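Local coordinates for protein probable porin (Pseudomonas aeruginosa, PDB 4FSP) that probably forms a beta-barrel channel in the outer membrane through which small solutes pass, at residues Gln278-Gly283 and Leu322-Asp327. Numbering follows the deposited sequence.
With C8E ((hydroxyethyloxy)tri(ethyloxy)octane), chain C.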
loop_
_atom_site.group_PDB
_atom_site.type_symbol
_atom_site.label_atom_id
_atom_site.label_comp_id
_atom_site.label_asym_id
_atom_site.label_seq_id
_atom_site.Cartn_x
_atom_site.Cartn_y
_atom_site.Cartn_z
ATOM N N GLN A 278 -23.249 0.137 -3.810
ATOM C CA GLN A 278 -22.866 -1.174 -3.303
ATOM C C GLN A 278 -21.780 -1.826 -4.150
ATOM O O GLN A 278 -21.672 -1.555 -5.341
ATOM C CB GLN A 278 -24.086 -2.097 -3.221
ATOM C CG GLN A 278 -25.067 -1.692 -2.134
ATOM C CD GLN A 278 -26.198 -2.680 -2.000
ATOM O OE1 GLN A 278 -26.250 -3.462 -1.049
ATOM N NE2 GLN A 278 -27.115 -2.654 -2.958
ATOM N N ALA A 279 -20.993 -2.700 -3.524
ATOM C CA ALA A 279 -19.988 -3.484 -4.239
ATOM C C ALA A 279 -19.873 -4.888 -3.663
ATOM O O ALA A 279 -19.869 -5.075 -2.443
ATOM C CB ALA A 279 -18.617 -2.777 -4.212
ATOM N N PHE A 280 -19.779 -5.878 -4.545
ATOM C CA PHE A 280 -19.587 -7.250 -4.108
ATOM C C PHE A 280 -18.300 -7.781 -4.736
ATOM O O PHE A 280 -18.087 -7.670 -5.942
ATOM C CB PHE A 280 -20.759 -8.133 -4.525
ATOM C CG PHE A 280 -22.106 -7.623 -4.091
ATOM C CD1 PHE A 280 -22.795 -6.699 -4.858
ATOM C CD2 PHE A 280 -22.704 -8.102 -2.944
ATOM C CE1 PHE A 280 -24.040 -6.246 -4.475
ATOM C CE2 PHE A 280 -23.957 -7.653 -2.558
ATOM C CZ PHE A 280 -24.620 -6.722 -3.324
ATOM N N GLY A 281 -17.449 -8.370 -3.915
ATOM C CA GLY A 281 -16.140 -8.752 -4.377
ATOM C C GLY A 281 -15.803 -10.171 -3.996
ATOM O O GLY A 281 -16.195 -10.675 -2.941
ATOM N N LEU A 282 -15.045 -10.800 -4.882
ATOM C CA LEU A 282 -14.608 -12.164 -4.731
ATOM C C LEU A 282 -13.126 -12.090 -4.985
ATOM O O LEU A 282 -12.692 -11.496 -5.989
ATOM C CB LEU A 282 -15.278 -13.027 -5.798
ATOM C CG LEU A 282 -14.870 -14.495 -5.884
ATOM C CD1 LEU A 282 -15.210 -15.190 -4.592
ATOM C CD2 LEU A 282 -15.584 -15.173 -7.046
ATOM N N GLY A 283 -12.339 -12.652 -4.073
ATOM C CA GLY A 283 -10.895 -12.635 -4.233
ATOM C C GLY A 283 -10.379 -14.048 -4.094
ATOM O O GLY A 283 -10.981 -14.869 -3.380
ATOM N N LEU A 322 -14.605 -13.064 0.320
ATOM C CA LEU A 322 -15.858 -12.406 -0.051
ATOM C C LEU A 322 -15.855 -11.046 0.605
ATOM O O LEU A 322 -15.460 -10.908 1.761
ATOM C CB LEU A 322 -17.073 -13.171 0.471
ATOM C CG LEU A 322 -17.719 -14.280 -0.352
ATOM C CD1 LEU A 322 -16.916 -14.597 -1.590
ATOM C CD2 LEU A 322 -17.907 -15.523 0.516
ATOM N N ARG A 323 -16.319 -10.039 -0.114
ATOM C CA ARG A 323 -16.285 -8.694 0.424
ATOM C C ARG A 323 -17.523 -7.913 -0.007
ATOM O O ARG A 323 -17.970 -8.016 -1.147
ATOM C CB ARG A 323 -15.009 -7.989 -0.046
ATOM C CG ARG A 323 -15.037 -6.494 0.162
ATOM C CD ARG A 323 -13.712 -5.820 -0.174
ATOM N NE ARG A 323 -13.868 -4.371 -0.094
ATOM C CZ ARG A 323 -12.892 -3.515 0.199
ATOM N NH1 ARG A 323 -11.662 -3.956 0.436
ATOM N NH2 ARG A 323 -13.151 -2.216 0.251
ATOM N N TYR A 324 -18.079 -7.135 0.914
ATOM C CA TYR A 324 -19.197 -6.276 0.590
ATOM C C TYR A 324 -18.911 -4.849 1.033
ATOM O O TYR A 324 -18.522 -4.624 2.182
ATOM C CB TYR A 324 -20.455 -6.779 1.291
ATOM C CG TYR A 324 -21.614 -5.818 1.198
ATOM C CD1 TYR A 324 -22.417 -5.781 0.067
ATOM C CD2 TYR A 324 -21.917 -4.961 2.239
ATOM C CE1 TYR A 324 -23.486 -4.914 -0.030
ATOM C CE2 TYR A 324 -22.993 -4.084 2.151
ATOM C CZ TYR A 324 -23.775 -4.071 1.011
ATOM O OH TYR A 324 -24.844 -3.208 0.898
ATOM N N ASP A 325 -19.107 -3.890 0.127
ATOM C CA ASP A 325 -19.021 -2.469 0.475
ATOM C C ASP A 325 -20.363 -1.797 0.269
ATOM O O ASP A 325 -21.116 -2.167 -0.636
ATOM C CB ASP A 325 -17.996 -1.744 -0.396
ATOM C CG ASP A 325 -16.591 -2.239 -0.172
ATOM O OD1 ASP A 325 -16.222 -3.300 -0.738
ATOM O OD2 ASP A 325 -15.850 -1.563 0.568
ATOM N N CYS A 326 -20.650 -0.803 1.103
ATOM C CA CYS A 326 -21.841 0.022 0.936
ATOM C C CYS A 326 -21.569 1.487 1.244
ATOM O O CYS A 326 -21.031 1.817 2.303
ATOM C CB CYS A 326 -22.986 -0.483 1.815
ATOM S SG CYS A 326 -24.514 0.461 1.606
ATOM N N ASP A 327 -21.929 2.357 0.301
ATOM C CA ASP A 327 -21.886 3.802 0.494
ATOM C C ASP A 327 -23.314 4.247 0.768
ATOM O O ASP A 327 -24.213 3.993 -0.035
ATOM C CB ASP A 327 -21.370 4.491 -0.773
ATOM C CG ASP A 327 -21.086 5.979 -0.570
ATOM O OD1 ASP A 327 -21.561 6.562 0.423
ATOM O OD2 ASP A 327 -20.381 6.574 -1.413
HETATM C C1 C8E C . -23.252 -8.294 4.870
HETATM C C2 C8E C . -23.936 -8.521 3.524
HETATM C C3 C8E C . -24.935 -7.407 3.225
HETATM C C4 C8E C . -25.539 -7.534 1.828
HETATM C C5 C8E C . -26.636 -6.497 1.574
HETATM C C6 C8E C . -26.990 -6.487 0.093
HETATM C C7 C8E C . -28.234 -5.682 -0.272
HETATM C C8 C8E C . -28.450 -5.838 -1.777
HETATM O O9 C8E C . -29.764 -5.543 -2.202
HETATM C C10 C8E C . -29.820 -4.346 -2.944
HETATM C C11 C8E C . -29.843 -4.648 -4.441
HETATM O O12 C8E C . -29.347 -3.526 -5.144
HETATM O O HOH W 1 -16.960 -5.414 -2.381
#
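Two neighbouring strands of the outer-membrane beta-barrel meet here: Phe280 pairs with Tyr324 and Leu282 with Leu322 on the detergent-bearing face, while Ala279 and Gly281 lie beside Asp325 and Arg323 on the other, which from its charges and the detergent opposite is probably the interior. The strands run antiparallel, and the hydrogen-bonded pairs Ala279–Asp325 and Gly281–Arg323 each exchange two backbone bonds, such as Gly281 N to Arg323 O at 2.8 Å. Such alternation is the hallmark of a porin wall, largely apolar and aromatic outside, more polar within.

On the outer face the Phe280 and Tyr324 rings lie side by side with their planes oblique, and Phe280 CE2 comes within 3.6 Å of Tyr324 CD1. A chi1 of 170° swings the Tyr324 ring away from its own amide nitrogen and toward the neighbouring strand. There Tyr324 OH points at Gln278 OE1 as in a hydrogen bond, but the modelled separation is implausibly short and the detail doubtful. Gln278 is the polar exception on this face, its amide, at 87° to the ring, meeting both the hydroxyl and the detergent. The octyl tail runs over one face of Tyr324, C8E C5 lying 3.8 Å from Tyr324 CZ, as a lipid chain might. Further along, Leu282 CD1 touches Leu322 CD1 at 3.5 Å.

On the other face Ala279 and Gly281 put little or no side chain beside the charged residues, whose pairing suits a polar, water-facing wall. Arg323 reaches out with a straight aliphatic chain past Met339 of the next strand and grips the Asp325 carboxylate side-on. Arg323 NH2 reaches Asp325 OD2 at 2.8 Å. Arg323 NE meets the syn lone pair of Asp325 OD1, nearly straight at 173°.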